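Long-range contacts in endosialidase (Enterobacteria phage phi92, PDB 4HIZ), which cleaves internal alpha-2,8 and alpha-2,9 linkages of sialic acid polymers, probably helping the phage through the capsule of its host bacterium: residues Gly308-Asp313 against Ala347-Ile352; Arg317-Leu322 against Arg337-Glu342. All coordinates share one frame; numbering follows the deposited sequence.

Contact 1 of 2, residues Gly308-Asp313 against Ala347-Ile352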
loop_
_atom_site.group_PDB
_atom_site.type_symbol
_atom_site.label_atom_id
_atom_site.label_comp_id
_atom_site.label_asym_id
_atom_site.label_seq_id
_atom_site.Cartn_x
_atom_site.Cartn_y
_atom_site.Cartn_z
ATOM N N GLY A 308 -15.671 -20.050 -27.521
ATOM C CA GLY A 308 -14.712 -20.569 -28.487
ATOM C C GLY A 308 -14.018 -21.814 -27.950
ATOM O O GLY A 308 -13.916 -22.030 -26.730
ATOM N N TYR A 309 -13.516 -22.647 -28.853
ATOM C CA TYR A 309 -12.697 -23.781 -28.385
ATOM C C TYR A 309 -11.796 -24.285 -29.500
ATOM O O TYR A 309 -12.005 -23.978 -30.695
ATOM C CB TYR A 309 -13.586 -24.967 -27.908
ATOM C CG TYR A 309 -14.063 -25.873 -29.056
ATOM C CD1 TYR A 309 -15.160 -25.503 -29.844
ATOM C CD2 TYR A 309 -13.408 -27.064 -29.336
ATOM C CE1 TYR A 309 -15.622 -26.314 -30.873
ATOM C CE2 TYR A 309 -13.847 -27.878 -30.392
ATOM C CZ TYR A 309 -14.946 -27.487 -31.147
ATOM O OH TYR A 309 -15.388 -28.286 -32.202
ATOM N N HIS A 310 -10.776 -25.026 -29.107
ATOM C CA HIS A 310 -10.022 -25.772 -30.117
ATOM C C HIS A 310 -9.455 -27.045 -29.520
ATOM O O HIS A 310 -9.331 -27.205 -28.280
ATOM C CB HIS A 310 -8.885 -24.884 -30.698
ATOM C CG HIS A 310 -7.657 -24.806 -29.838
ATOM N ND1 HIS A 310 -7.569 -23.996 -28.728
ATOM C CD2 HIS A 310 -6.458 -25.435 -29.942
ATOM C CE1 HIS A 310 -6.363 -24.118 -28.185
ATOM N NE2 HIS A 310 -5.673 -25.000 -28.894
ATOM N N ASN A 311 -9.129 -27.963 -30.431
ATOM C CA ASN A 311 -8.323 -29.121 -30.125
ATOM C C ASN A 311 -6.997 -28.881 -30.827
ATOM O O ASN A 311 -6.956 -28.826 -32.072
ATOM C CB ASN A 311 -9.001 -30.390 -30.681
ATOM C CG ASN A 311 -7.984 -31.483 -31.016
ATOM O OD1 ASN A 311 -6.977 -31.638 -30.312
ATOM N ND2 ASN A 311 -8.243 -32.246 -32.104
ATOM N N GLY A 312 -5.918 -28.715 -30.047
ATOM C CA GLY A 312 -4.579 -28.601 -30.612
ATOM C C GLY A 312 -3.665 -29.739 -30.183
ATOM O O GLY A 312 -2.442 -29.652 -30.352
ATOM N N ASP A 313 -4.261 -30.810 -29.643
ATOM C CA ASP A 313 -3.517 -31.927 -29.052
ATOM C C ASP A 313 -3.464 -33.132 -29.981
ATOM O O ASP A 313 -2.454 -33.847 -30.033
ATOM C CB ASP A 313 -4.148 -32.373 -27.722
ATOM C CG ASP A 313 -3.778 -31.455 -26.551
ATOM O OD1 ASP A 313 -2.619 -31.534 -26.084
ATOM O OD2 ASP A 313 -4.635 -30.663 -26.073
ATOM N N ALA A 347 -3.680 -23.801 -35.662
ATOM C CA ALA A 347 -4.489 -22.706 -35.111
ATOM C C ALA A 347 -5.001 -23.049 -33.718
ATOM O O ALA A 347 -5.069 -24.228 -33.337
ATOM C CB ALA A 347 -5.647 -22.371 -36.081
ATOM N N ALA A 348 -5.379 -22.009 -32.965
ATOM C CA ALA A 348 -5.813 -22.161 -31.581
ATOM C C ALA A 348 -6.609 -20.929 -31.179
ATOM O O ALA A 348 -6.610 -19.920 -31.898
ATOM C CB ALA A 348 -4.569 -22.246 -30.661
ATOM N N GLU A 349 -7.282 -21.035 -30.029
ATOM C CA GLU A 349 -7.739 -19.861 -29.275
ATOM C C GLU A 349 -8.485 -18.827 -30.085
ATOM O O GLU A 349 -8.049 -17.674 -30.200
ATOM C CB GLU A 349 -6.532 -19.224 -28.573
ATOM C CG GLU A 349 -6.035 -20.125 -27.452
ATOM C CD GLU A 349 -4.748 -19.635 -26.789
ATOM O OE1 GLU A 349 -4.210 -18.575 -27.192
ATOM O OE2 GLU A 349 -4.259 -20.333 -25.869
ATOM N N PRO A 350 -9.637 -19.215 -30.635
ATOM C CA PRO A 350 -10.460 -18.246 -31.362
ATOM C C PRO A 350 -11.012 -17.140 -30.457
ATOM O O PRO A 350 -11.489 -17.441 -29.362
ATOM C CB PRO A 350 -11.623 -19.093 -31.897
ATOM C CG PRO A 350 -11.707 -20.257 -30.902
ATOM C CD PRO A 350 -10.253 -20.559 -30.587
ATOM N N CYS A 351 -10.957 -15.898 -30.928
ATOM C CA CYS A 351 -11.700 -14.825 -30.260
ATOM C C CYS A 351 -12.956 -14.686 -31.089
ATOM O O CYS A 351 -12.893 -14.624 -32.332
ATOM C CB CYS A 351 -10.924 -13.514 -30.293
ATOM S SG CYS A 351 -9.480 -13.530 -29.169
ATOM N N ILE A 352 -14.101 -14.643 -30.421
ATOM C CA ILE A 352 -15.360 -14.569 -31.160
ATOM C C ILE A 352 -16.241 -13.445 -30.632
ATOM O O ILE A 352 -16.325 -13.242 -29.415
ATOM C CB ILE A 352 -16.164 -15.891 -31.099
ATOM C CG1 ILE A 352 -16.366 -16.371 -29.655
ATOM C CG2 ILE A 352 -15.445 -16.971 -31.898
ATOM C CD1 ILE A 352 -17.316 -17.607 -29.544
#

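Contact 2 of 2, residues Arg317-Leu322 against Arg337-Glu342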
loop_
_atom_site.group_PDB
_atom_site.type_symbol
_atom_site.label_atom_id
_atom_site.label_comp_id
_atom_site.label_asym_id
_atom_site.label_seq_id
_atom_site.Cartn_x
_atom_site.Cartn_y
_atom_site.Cartn_z
ATOM N N ARG A 317 -6.603 -31.234 -36.098
ATOM C CA ARG A 317 -7.126 -30.199 -35.194
ATOM C C ARG A 317 -8.580 -29.875 -35.512
ATOM O O ARG A 317 -9.036 -30.042 -36.656
ATOM C CB ARG A 317 -6.315 -28.909 -35.329
ATOM C CG ARG A 317 -4.900 -29.031 -34.807
ATOM C CD ARG A 317 -4.298 -27.678 -34.502
ATOM N NE ARG A 317 -2.935 -27.905 -34.070
ATOM C CZ ARG A 317 -2.231 -27.049 -33.380
ATOM N NH1 ARG A 317 -2.780 -25.888 -33.039
ATOM N NH2 ARG A 317 -0.989 -27.363 -33.031
ATOM N N ARG A 318 -9.312 -29.396 -34.503
ATOM C CA ARG A 318 -10.632 -28.799 -34.722
ATOM C C ARG A 318 -10.634 -27.444 -34.029
ATOM O O ARG A 318 -9.999 -27.296 -32.987
ATOM C CB ARG A 318 -11.757 -29.642 -34.119
ATOM C CG ARG A 318 -12.272 -30.795 -35.025
ATOM C CD ARG A 318 -11.316 -31.941 -34.985
ATOM N NE ARG A 318 -11.834 -33.084 -35.772
ATOM C CZ ARG A 318 -11.636 -33.229 -37.075
ATOM N NH1 ARG A 318 -10.927 -32.307 -37.726
ATOM N NH2 ARG A 318 -12.128 -34.300 -37.722
ATOM N N LEU A 319 -11.316 -26.465 -34.607
ATOM C CA LEU A 319 -11.410 -25.156 -33.948
ATOM C C LEU A 319 -12.787 -24.620 -34.280
ATOM O O LEU A 319 -13.260 -24.748 -35.426
ATOM C CB LEU A 319 -10.333 -24.249 -34.531
ATOM C CG LEU A 319 -10.265 -22.852 -33.890
ATOM C CD1 LEU A 319 -8.796 -22.327 -33.839
ATOM C CD2 LEU A 319 -11.168 -21.832 -34.597
ATOM N N GLY A 320 -13.448 -24.007 -33.303
ATOM C CA GLY A 320 -14.730 -23.406 -33.636
ATOM C C GLY A 320 -15.404 -22.898 -32.394
ATOM O O GLY A 320 -14.745 -22.318 -31.506
ATOM N N ILE A 321 -16.720 -23.121 -32.318
ATOM C CA ILE A 321 -17.490 -22.625 -31.185
ATOM C C ILE A 321 -18.320 -23.729 -30.552
ATOM O O ILE A 321 -18.692 -24.702 -31.211
ATOM C CB ILE A 321 -18.409 -21.459 -31.600
ATOM C CG1 ILE A 321 -19.555 -21.930 -32.535
ATOM C CG2 ILE A 321 -17.554 -20.321 -32.252
ATOM C CD1 ILE A 321 -20.519 -20.794 -32.897
ATOM N N LEU A 322 -18.603 -23.571 -29.269
ATOM C CA LEU A 322 -19.668 -24.325 -28.623
ATOM C C LEU A 322 -20.861 -23.385 -28.591
ATOM O O LEU A 322 -20.817 -22.323 -27.940
ATOM C CB LEU A 322 -19.269 -24.722 -27.202
ATOM C CG LEU A 322 -17.902 -25.444 -27.102
ATOM C CD1 LEU A 322 -17.641 -25.809 -25.653
ATOM C CD2 LEU A 322 -17.844 -26.722 -27.993
ATOM N N ARG A 337 -19.614 -26.226 -33.570
ATOM C CA ARG A 337 -19.638 -25.730 -34.944
ATOM C C ARG A 337 -18.237 -25.309 -35.333
ATOM O O ARG A 337 -17.681 -24.377 -34.725
ATOM C CB ARG A 337 -20.624 -24.567 -35.056
ATOM C CG ARG A 337 -22.091 -25.040 -34.794
ATOM C CD ARG A 337 -23.078 -23.914 -34.710
ATOM N NE ARG A 337 -24.419 -24.476 -34.474
ATOM C CZ ARG A 337 -25.542 -23.786 -34.512
ATOM N NH1 ARG A 337 -25.515 -22.501 -34.795
ATOM N NH2 ARG A 337 -26.700 -24.407 -34.302
ATOM N N THR A 338 -17.652 -25.986 -36.307
ATOM C CA THR A 338 -16.211 -25.783 -36.578
ATOM C C THR A 338 -15.949 -25.001 -37.858
ATOM O O THR A 338 -16.793 -24.964 -38.775
ATOM C CB THR A 338 -15.456 -27.134 -36.685
ATOM O OG1 THR A 338 -16.050 -27.941 -37.704
ATOM C CG2 THR A 338 -15.518 -27.887 -35.350
ATOM N N ILE A 339 -14.776 -24.377 -37.915
ATOM C CA ILE A 339 -14.311 -23.780 -39.156
ATOM C C ILE A 339 -13.630 -24.875 -39.984
ATOM O O ILE A 339 -13.379 -25.986 -39.491
ATOM C CB ILE A 339 -13.345 -22.594 -38.887
ATOM C CG1 ILE A 339 -12.012 -23.073 -38.272
ATOM C CG2 ILE A 339 -14.036 -21.564 -38.000
ATOM C CD1 ILE A 339 -10.949 -21.927 -38.200
ATOM N N SER A 340 -13.366 -24.581 -41.247
ATOM C CA SER A 340 -12.783 -25.546 -42.182
ATOM C C SER A 340 -11.402 -26.017 -41.744
ATOM O O SER A 340 -10.647 -25.243 -41.133
ATOM C CB SER A 340 -12.672 -24.899 -43.565
ATOM O OG SER A 340 -13.944 -24.471 -44.042
ATOM N N GLN A 341 -11.035 -27.241 -42.119
ATOM C CA GLN A 341 -9.757 -27.806 -41.726
ATOM C C GLN A 341 -8.585 -26.928 -42.176
ATOM O O GLN A 341 -7.585 -26.779 -41.451
ATOM C CB GLN A 341 -9.623 -29.215 -42.334
ATOM C CG GLN A 341 -8.466 -29.985 -41.705
ATOM C CD GLN A 341 -8.778 -30.296 -40.266
ATOM O OE1 GLN A 341 -9.769 -30.981 -39.978
ATOM N NE2 GLN A 341 -7.960 -29.787 -39.349
ATOM N N GLU A 342 -8.721 -26.340 -43.363
ATOM C CA GLU A 342 -7.676 -25.488 -43.941
ATOM C C GLU A 342 -7.235 -24.392 -42.969
ATOM O O GLU A 342 -6.051 -24.033 -42.904
ATOM C CB GLU A 342 -8.200 -24.841 -45.229
ATOM C CG GLU A 342 -7.280 -23.835 -45.861
ATOM C CD GLU A 342 -7.764 -23.335 -47.213
ATOM O OE1 GLU A 342 -8.889 -23.692 -47.628
ATOM O OE2 GLU A 342 -7.011 -22.581 -47.870
HETATM O O HOH W 1 -12.163 -27.292 -37.341
#

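Contact 1 of 2, residues Gly308-Asp313 against Ala347-Ile352
This is blade-to-blade packing in the catalytic beta propeller. Strand 304-311 belongs to one four-stranded antiparallel sheet. Strand 347-355 is the first strand of the next. Their segments run nearly antiparallel, with axes 5.8 Å apart, and no clear hydrogen bond joins them. The sheets meet face to face through side chains.

His310 carries one end of the contact. Its CG sits between the backbone N and the carbonyl carbon (chi1 80°), and this brings the ring over Ala348. The Ala348 methyl covers one ring face: CB lies 3.6 Å from the ring centroid of His310, 18° off the ring normal. This is a CH-pi contact, shifted toward the NE2 and CE1 rim. His310 ND1 also comes to 3.2 Å from the backbone N of Glu349. The Glu349 side chain brushes the same ring with its CG. Its carboxylate serves other partners, in a salt bridge with Arg364 and a hydrogen bond from Gln87.

At the other end the contact is apolar against backbone. The Pro350 ring presses on the peptide between Gly308 and Tyr309, with CG 3.6 Å from Tyr309 N. Gly308 has no side chain, so Pro350 CG can approach its CA to 3.9 Å. Leu319 and Leu361 also touch Pro350. The Tyr309 side chain turns to the other face of its sheet, where it meets Leu322. Ile352 completes the row: the tip of its longer branch, CD1, touches Gly308 N at 3.6 Å.

Contact 2 of 2, residues Arg317-Leu322 against Arg337-Glu342
Arg337 and Ile321 form an antiparallel hydrogen-bonded pair at the edge of a propeller blade. They join strands 318-324 and 335-338, the beta hairpin that ends the four-stranded blade. Arg337 N donates to Ile321 O at 3.0 Å, and Ile321 N returns a bond to Arg337 O at 2.9 Å. Their side chains share a sheet face, where Arg337 CB touches Ile321 CG1 at 3.8 Å. Beyond CB the arginine runs extended away from the contact, to a bond with Leu381 O and a cation-pi contact with Tyr323.

Thr338 faces Gly320 in a non-hydrogen-bonded pair. The backbones are close here, with the Thr338 and Gly320 CA atoms 4.1 Å apart. Thr338 CA also makes a CA-H...O contact with Leu319 O.

Ile339 N donates to Leu319 O at 2.9 Å, almost in line with the C=O. The side chains of these two residues meet at their ends, Ile339 CD1 lying 3.6 Å from Leu319 CD2. Past this point a water takes over: it accepts from Leu319 N and donates to Ile339 O.

Gln341, in the short helix 341-344, reaches back to the start of the other segment. Its NE2 donates to Arg317 O at 2.9 Å with a fairly straight bond (161°). Arg318 bends at chi2 (78°), and its NH1 approaches the same oxygen from the opposite face of the carbonyl plane. That NH1 also gives a weak bond to Gln341 OE1 at 2.9 Å, the amide and guanidinium planes being only 28° apart. Asp286 holds Arg318 NE in a salt bridge. Beyond Ile339, then, the water and the Gln341 amide replace strand pairing, and the amide ties the start of helix 341-344 to the start of strand 318-324.

Overall arrangement
Both contacts use the same four-stranded blade, and contact 2 is nested within the chain loop that contact 1 closes. Contact 1 is fully buried and joins this blade to the next by apolar and ring packing. Contact 2 is only partly buried. It lies within the blade, at its outermost strand, and relies on hydrogen bonds, a water and charged or amide side chains. The centres of contact 1 and contact 2 are about 8 Å apart, and the two touch directly. Asn311 N probably bonds to Arg318 O, and Arg317 NH1 to Ala347 O across the blades. Leu319 of contact 2 also packs on Ala347 of contact 1, so the packing between blades reaches into contact 2.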